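Amidohydrolase family protein (Acinetobacter baumannii, PDB 4I6K) is a probable 2-pyrone-4,6-dicarboxylic acid hydrolase of the amidohydrolase family, which would open the lactone ring of its substrate by hydrolysis. Local coordinates at residues A157-L169 against D194-H207. Sequence-based numbering, arbitrary orientation.
Sequences APPKYLVQLLPQL and DYQKFLSLLNVKQH
A single water ties L166 to Q206 and H207: it is hydrogen-bonded to L166 O at 2.7 Å and also to Q206 OE1 and H207 NE2. The other ring nitrogen, H207 ND1, accepts from N203 N at 2.8 Å, so both nitrogens of the imidazole are held. One residue back, Q206 reaches across with an extended side chain, CG trans to the backbone N (chi1 178°), and its NE2 gives a nearly straight bond of 3.2 Å to L169 O. The donor stands well above the carbonyl plane of L169, while the oxygen lies close to the amide plane of Q206; NE2 also bonds F174 O. L166 CD1 sits over one face of the H207 ring, 3.9 Å from its centroid, in a CH-pi contact, and the same methyl packs against L201 CB and L202 CD2. Further toward the N-termini, V163 is a knob in the hole formed by D194, K197, F198 and L201. Its CG2, beside its own backbone N, faces D194 O and F198 N, whereas CG1 presses on K197 CG at a tight 3.3 Å. L162 and F198 run abreast in the same direction, L162 CD1 lying over the phenyl face nearer its margin than its centre. At the first turn, P159 CG meets the edge of the Y195 ring at CD1 (3.9 Å), and Y195 OH bonds F181 O. The axes of 159-169 and 194-201 approach to 8.3 Å and cross at 31°, both helices following strands of the parallel sheet; L162 also touches I178 of the intervening strand 176-178. Such side-by-side packing of successive outer helices is characteristic of the TIM-barrel-like (beta/alpha)8 fold of amidohydrolases.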
loop_
_atom_site.group_PDB
_atom_site.type_symbol
_atom_site.label_atom_id
_atom_site.label_comp_id
_atom_site.label_asym_id
_atom_site.label_seq_id
_atom_site.Cartn_x
_atom_site.Cartn_y
_atom_site.Cartn_z
ATOM N N ALA A 157 -6.491 -3.550 5.110
ATOM C CA ALA A 157 -7.609 -4.169 5.788
ATOM C C ALA A 157 -7.154 -5.268 6.735
ATOM O O ALA A 157 -6.090 -5.856 6.550
ATOM C CB ALA A 157 -8.589 -4.729 4.768
ATOM N N PRO A 158 -7.973 -5.549 7.760
ATOM C CA PRO A 158 -7.695 -6.609 8.713
ATOM C C PRO A 158 -7.918 -7.981 8.083
ATOM O O PRO A 158 -8.772 -8.129 7.196
ATOM C CB PRO A 158 -8.737 -6.367 9.807
ATOM C CG PRO A 158 -9.891 -5.710 9.070
ATOM C CD PRO A 158 -9.212 -4.815 8.082
ATOM N N PRO A 159 -7.162 -8.988 8.556
ATOM C CA PRO A 159 -7.254 -10.326 8.001
ATOM C C PRO A 159 -8.694 -10.851 7.890
ATOM O O PRO A 159 -9.023 -11.535 6.919
ATOM C CB PRO A 159 -6.399 -11.147 8.957
ATOM C CG PRO A 159 -5.277 -10.177 9.301
ATOM C CD PRO A 159 -6.021 -8.851 9.486
ATOM N N LYS A 160 -9.546 -10.511 8.849
ATOM C CA LYS A 160 -10.934 -10.937 8.799
ATOM C C LYS A 160 -11.652 -10.359 7.576
ATOM O O LYS A 160 -12.644 -10.911 7.114
ATOM C CB LYS A 160 -11.661 -10.559 10.094
ATOM C CG LYS A 160 -11.857 -9.062 10.315
ATOM C CD LYS A 160 -12.507 -8.813 11.671
ATOM C CE LYS A 160 -12.418 -7.364 12.133
ATOM N NZ LYS A 160 -13.679 -6.600 11.900
ATOM N N TYR A 161 -11.131 -9.251 7.057
ATOM C CA TYR A 161 -11.704 -8.598 5.894
ATOM C C TYR A 161 -11.053 -9.147 4.630
ATOM O O TYR A 161 -11.731 -9.393 3.613
ATOM C CB TYR A 161 -11.490 -7.084 5.978
ATOM C CG TYR A 161 -12.570 -6.310 6.723
ATOM C CD1 TYR A 161 -12.632 -4.926 6.627
ATOM C CD2 TYR A 161 -13.520 -6.955 7.522
ATOM C CE1 TYR A 161 -13.606 -4.195 7.291
ATOM C CE2 TYR A 161 -14.513 -6.223 8.203
ATOM C CZ TYR A 161 -14.543 -4.833 8.078
ATOM O OH TYR A 161 -15.500 -4.052 8.724
ATOM N N LEU A 162 -9.735 -9.341 4.699
ATOM C CA LEU A 162 -8.978 -9.854 3.556
ATOM C C LEU A 162 -9.464 -11.235 3.138
ATOM O O LEU A 162 -9.554 -11.525 1.945
ATOM C CB LEU A 162 -7.479 -9.907 3.864
ATOM C CG LEU A 162 -6.794 -8.582 4.173
ATOM C CD1 LEU A 162 -5.406 -8.808 4.771
ATOM C CD2 LEU A 162 -6.712 -7.758 2.910
ATOM N N VAL A 163 -9.764 -12.089 4.116
ATOM C CA VAL A 163 -10.245 -13.444 3.836
ATOM C C VAL A 163 -11.541 -13.407 3.008
ATOM O O VAL A 163 -11.876 -14.354 2.281
ATOM C CB VAL A 163 -10.491 -14.221 5.133
ATOM C CG1 VAL A 163 -11.239 -15.510 4.836
ATOM C CG2 VAL A 163 -9.173 -14.497 5.859
ATOM N N GLN A 164 -12.241 -12.284 3.124
ATOM C CA GLN A 164 -13.517 -12.037 2.469
ATOM C C GLN A 164 -13.342 -11.480 1.070
ATOM O O GLN A 164 -14.106 -11.791 0.153
ATOM C CB GLN A 164 -14.233 -10.958 3.259
ATOM C CG GLN A 164 -15.694 -11.031 3.187
ATOM C CD GLN A 164 -16.215 -11.963 4.220
ATOM O OE1 GLN A 164 -15.857 -13.145 4.245
ATOM N NE2 GLN A 164 -17.059 -11.444 5.103
ATOM N N LEU A 165 -12.342 -10.618 0.927
ATOM C CA LEU A 165 -12.140 -9.846 -0.294
ATOM C C LEU A 165 -11.434 -10.610 -1.402
ATOM O O LEU A 165 -11.831 -10.541 -2.566
ATOM C CB LEU A 165 -11.354 -8.576 0.028
ATOM C CG LEU A 165 -12.107 -7.577 0.907
ATOM C CD1 LEU A 165 -11.139 -6.646 1.607
ATOM C CD2 LEU A 165 -13.101 -6.811 0.053
ATOM N N LEU A 166 -10.379 -11.326 -1.040
ATOM C CA LEU A 166 -9.566 -12.002 -2.037
ATOM C C LEU A 166 -10.408 -12.905 -2.940
ATOM O O LEU A 166 -10.240 -12.893 -4.166
ATOM C CB LEU A 166 -8.429 -12.793 -1.373
ATOM C CG LEU A 166 -7.249 -11.991 -0.788
ATOM C CD1 LEU A 166 -5.940 -12.787 -0.822
ATOM C CD2 LEU A 166 -7.065 -10.684 -1.525
ATOM N N PRO A 167 -11.309 -13.703 -2.342
ATOM C CA PRO A 167 -12.130 -14.602 -3.153
ATOM C C PRO A 167 -12.907 -13.868 -4.239
ATOM O O PRO A 167 -13.011 -14.365 -5.348
ATOM C CB PRO A 167 -13.083 -15.222 -2.127
ATOM C CG PRO A 167 -12.282 -15.279 -0.898
ATOM C CD PRO A 167 -11.460 -13.986 -0.904
ATOM N N GLN A 168 -13.444 -12.695 -3.925
ATOM C CA GLN A 168 -14.155 -11.887 -4.924
ATOM C C GLN A 168 -13.222 -11.296 -5.982
ATOM O O GLN A 168 -13.551 -11.238 -7.185
ATOM C CB GLN A 168 -14.946 -10.779 -4.225
ATOM C CG GLN A 168 -16.317 -11.258 -3.799
ATOM C CD GLN A 168 -16.760 -10.694 -2.471
ATOM O OE1 GLN A 168 -17.683 -11.218 -1.848
ATOM N NE2 GLN A 168 -16.106 -9.625 -2.022
ATOM N N LEU A 169 -12.049 -10.872 -5.526
ATOM C CA LEU A 169 -11.072 -10.284 -6.414
ATOM C C LEU A 169 -10.427 -11.365 -7.301
ATOM O O LEU A 169 -9.850 -11.058 -8.349
ATOM C CB LEU A 169 -10.053 -9.477 -5.602
ATOM C CG LEU A 169 -10.685 -8.314 -4.802
ATOM C CD1 LEU A 169 -9.667 -7.524 -3.980
ATOM C CD2 LEU A 169 -11.439 -7.369 -5.715
ATOM N N ASP A 194 -7.778 -16.320 10.772
ATOM C CA ASP A 194 -8.041 -15.437 9.645
ATOM C C ASP A 194 -6.772 -15.158 8.863
ATOM O O ASP A 194 -6.812 -14.985 7.651
ATOM C CB ASP A 194 -8.640 -14.113 10.107
ATOM C CG ASP A 194 -9.999 -14.279 10.733
ATOM O OD1 ASP A 194 -10.435 -13.343 11.419
ATOM O OD2 ASP A 194 -10.630 -15.334 10.538
ATOM N N TYR A 195 -5.643 -15.067 9.555
ATOM C CA TYR A 195 -4.412 -14.794 8.846
ATOM C C TYR A 195 -3.990 -16.019 8.053
ATOM O O TYR A 195 -3.474 -15.907 6.928
ATOM C CB TYR A 195 -3.287 -14.367 9.788
ATOM C CG TYR A 195 -2.133 -13.739 9.026
ATOM C CD1 TYR A 195 -2.289 -12.513 8.395
ATOM C CD2 TYR A 195 -0.902 -14.382 8.915
ATOM C CE1 TYR A 195 -1.260 -11.932 7.693
ATOM C CE2 TYR A 195 0.131 -13.809 8.216
ATOM C CZ TYR A 195 -0.059 -12.584 7.603
ATOM O OH TYR A 195 0.961 -11.998 6.897
ATOM N N GLN A 196 -4.206 -17.190 8.654
ATOM C CA GLN A 196 -3.864 -18.441 8.017
ATOM C C GLN A 196 -4.703 -18.616 6.762
ATOM O O GLN A 196 -4.193 -19.029 5.727
ATOM C CB GLN A 196 -4.072 -19.629 8.969
ATOM C CG GLN A 196 -3.089 -19.694 10.128
ATOM C CD GLN A 196 -1.644 -19.883 9.674
ATOM O OE1 GLN A 196 -1.329 -20.811 8.935
ATOM N NE2 GLN A 196 -0.759 -19.000 10.125
ATOM N N LYS A 197 -5.995 -18.323 6.857
ATOM C CA LYS A 197 -6.860 -18.446 5.694
ATOM C C LYS A 197 -6.370 -17.499 4.608
ATOM O O LYS A 197 -6.212 -17.890 3.446
ATOM C CB LYS A 197 -8.308 -18.136 6.060
ATOM C CG LYS A 197 -9.275 -18.207 4.872
ATOM C CD LYS A 197 -9.703 -19.630 4.538
ATOM C CE LYS A 197 -11.057 -19.958 5.164
ATOM N NZ LYS A 197 -11.533 -21.326 4.802
ATOM N N PHE A 198 -6.115 -16.254 5.006
ATOM C CA PHE A 198 -5.585 -15.217 4.113
ATOM C C PHE A 198 -4.391 -15.731 3.324
ATOM O O PHE A 198 -4.359 -15.640 2.099
ATOM C CB PHE A 198 -5.202 -13.974 4.934
ATOM C CG PHE A 198 -4.151 -13.112 4.292
ATOM C CD1 PHE A 198 -2.882 -13.024 4.836
ATOM C CD2 PHE A 198 -4.430 -12.384 3.148
ATOM C CE1 PHE A 198 -1.916 -12.219 4.249
ATOM C CE2 PHE A 198 -3.465 -11.589 2.556
ATOM C CZ PHE A 198 -2.210 -11.506 3.104
ATOM N N LEU A 199 -3.425 -16.300 4.040
ATOM C CA LEU A 199 -2.218 -16.836 3.434
ATOM C C LEU A 199 -2.537 -17.896 2.386
ATOM O O LEU A 199 -1.929 -17.925 1.319
ATOM C CB LEU A 199 -1.316 -17.435 4.512
ATOM C CG LEU A 199 -0.617 -16.463 5.457
ATOM C CD1 LEU A 199 -0.046 -17.222 6.629
ATOM C CD2 LEU A 199 0.478 -15.706 4.728
ATOM N N SER A 200 -3.476 -18.779 2.697
ATOM C CA SER A 200 -3.825 -19.850 1.772
ATOM C C SER A 200 -4.498 -19.299 0.505
ATOM O O SER A 200 -4.496 -19.939 -0.549
ATOM C CB SER A 200 -4.759 -20.836 2.460
ATOM O OG SER A 200 -6.021 -20.226 2.705
ATOM N N LEU A 201 -5.074 -18.108 0.613
ATOM C CA LEU A 201 -5.840 -17.524 -0.492
ATOM C C LEU A 201 -4.926 -16.818 -1.468
ATOM O O LEU A 201 -5.338 -16.450 -2.572
ATOM C CB LEU A 201 -6.869 -16.522 0.037
ATOM C CG LEU A 201 -7.957 -17.090 0.936
ATOM C CD1 LEU A 201 -8.826 -15.973 1.506
ATOM C CD2 LEU A 201 -8.772 -18.063 0.112
ATOM N N LEU A 202 -3.685 -16.607 -1.046
ATOM C CA LEU A 202 -2.727 -15.895 -1.871
ATOM C C LEU A 202 -2.391 -16.711 -3.110
ATOM O O LEU A 202 -2.159 -17.931 -3.026
ATOM C CB LEU A 202 -1.453 -15.604 -1.084
ATOM C CG LEU A 202 -1.552 -14.615 0.073
ATOM C CD1 LEU A 202 -0.248 -14.619 0.852
ATOM C CD2 LEU A 202 -1.867 -13.216 -0.442
ATOM N N ASN A 203 -2.362 -16.039 -4.256
ATOM C CA ASN A 203 -1.985 -16.704 -5.502
ATOM C C ASN A 203 -0.775 -16.031 -6.120
ATOM O O ASN A 203 -0.774 -14.819 -6.341
ATOM C CB ASN A 203 -3.154 -16.728 -6.489
ATOM C CG ASN A 203 -2.899 -17.643 -7.654
ATOM O OD1 ASN A 203 -1.982 -17.405 -8.450
ATOM N ND2 ASN A 203 -3.705 -18.707 -7.768
ATOM N N VAL A 204 0.233 -16.801 -6.457
ATOM C CA VAL A 204 1.466 -16.227 -6.925
ATOM C C VAL A 204 1.223 -15.457 -8.214
ATOM O O VAL A 204 1.999 -14.619 -8.590
ATOM C CB VAL A 204 2.570 -17.278 -7.075
ATOM C CG1 VAL A 204 2.291 -18.189 -8.218
ATOM C CG2 VAL A 204 3.890 -16.625 -7.225
ATOM N N LYS A 205 0.144 -15.773 -8.895
ATOM C CA LYS A 205 -0.142 -15.172 -10.203
ATOM C C LYS A 205 -0.901 -13.858 -10.103
ATOM O O LYS A 205 -1.149 -13.212 -11.122
ATOM C CB LYS A 205 -0.960 -16.126 -11.083
ATOM C CG LYS A 205 -0.160 -17.201 -11.833
ATOM C CD LYS A 205 0.749 -16.581 -12.883
ATOM C CE LYS A 205 0.486 -17.170 -14.262
ATOM N NZ LYS A 205 0.127 -18.612 -14.194
ATOM N N GLN A 206 -1.295 -13.467 -8.894
ATOM C CA GLN A 206 -2.106 -12.255 -8.760
ATOM C C GLN A 206 -1.771 -11.319 -7.613
ATOM O O GLN A 206 -1.928 -10.098 -7.743
ATOM C CB GLN A 206 -3.593 -12.578 -8.686
ATOM C CG GLN A 206 -4.422 -11.319 -8.492
ATOM C CD GLN A 206 -5.896 -11.612 -8.329
ATOM O OE1 GLN A 206 -6.283 -12.588 -7.679
ATOM N NE2 GLN A 206 -6.727 -10.770 -8.918
ATOM N N HIS A 207 -1.343 -11.877 -6.489
ATOM C CA HIS A 207 -1.214 -11.073 -5.275
ATOM C C HIS A 207 0.194 -10.604 -4.994
ATOM O O HIS A 207 1.146 -11.341 -5.225
ATOM C CB HIS A 207 -1.745 -11.840 -4.073
ATOM C CG HIS A 207 -3.177 -12.225 -4.208
ATOM N ND1 HIS A 207 -3.575 -13.506 -4.524
ATOM C CD2 HIS A 207 -4.307 -11.493 -4.105
ATOM C CE1 HIS A 207 -4.893 -13.550 -4.587
ATOM N NE2 HIS A 207 -5.362 -12.341 -4.339
HETATM O O HOH W 1 -7.949 -11.834 -5.246
#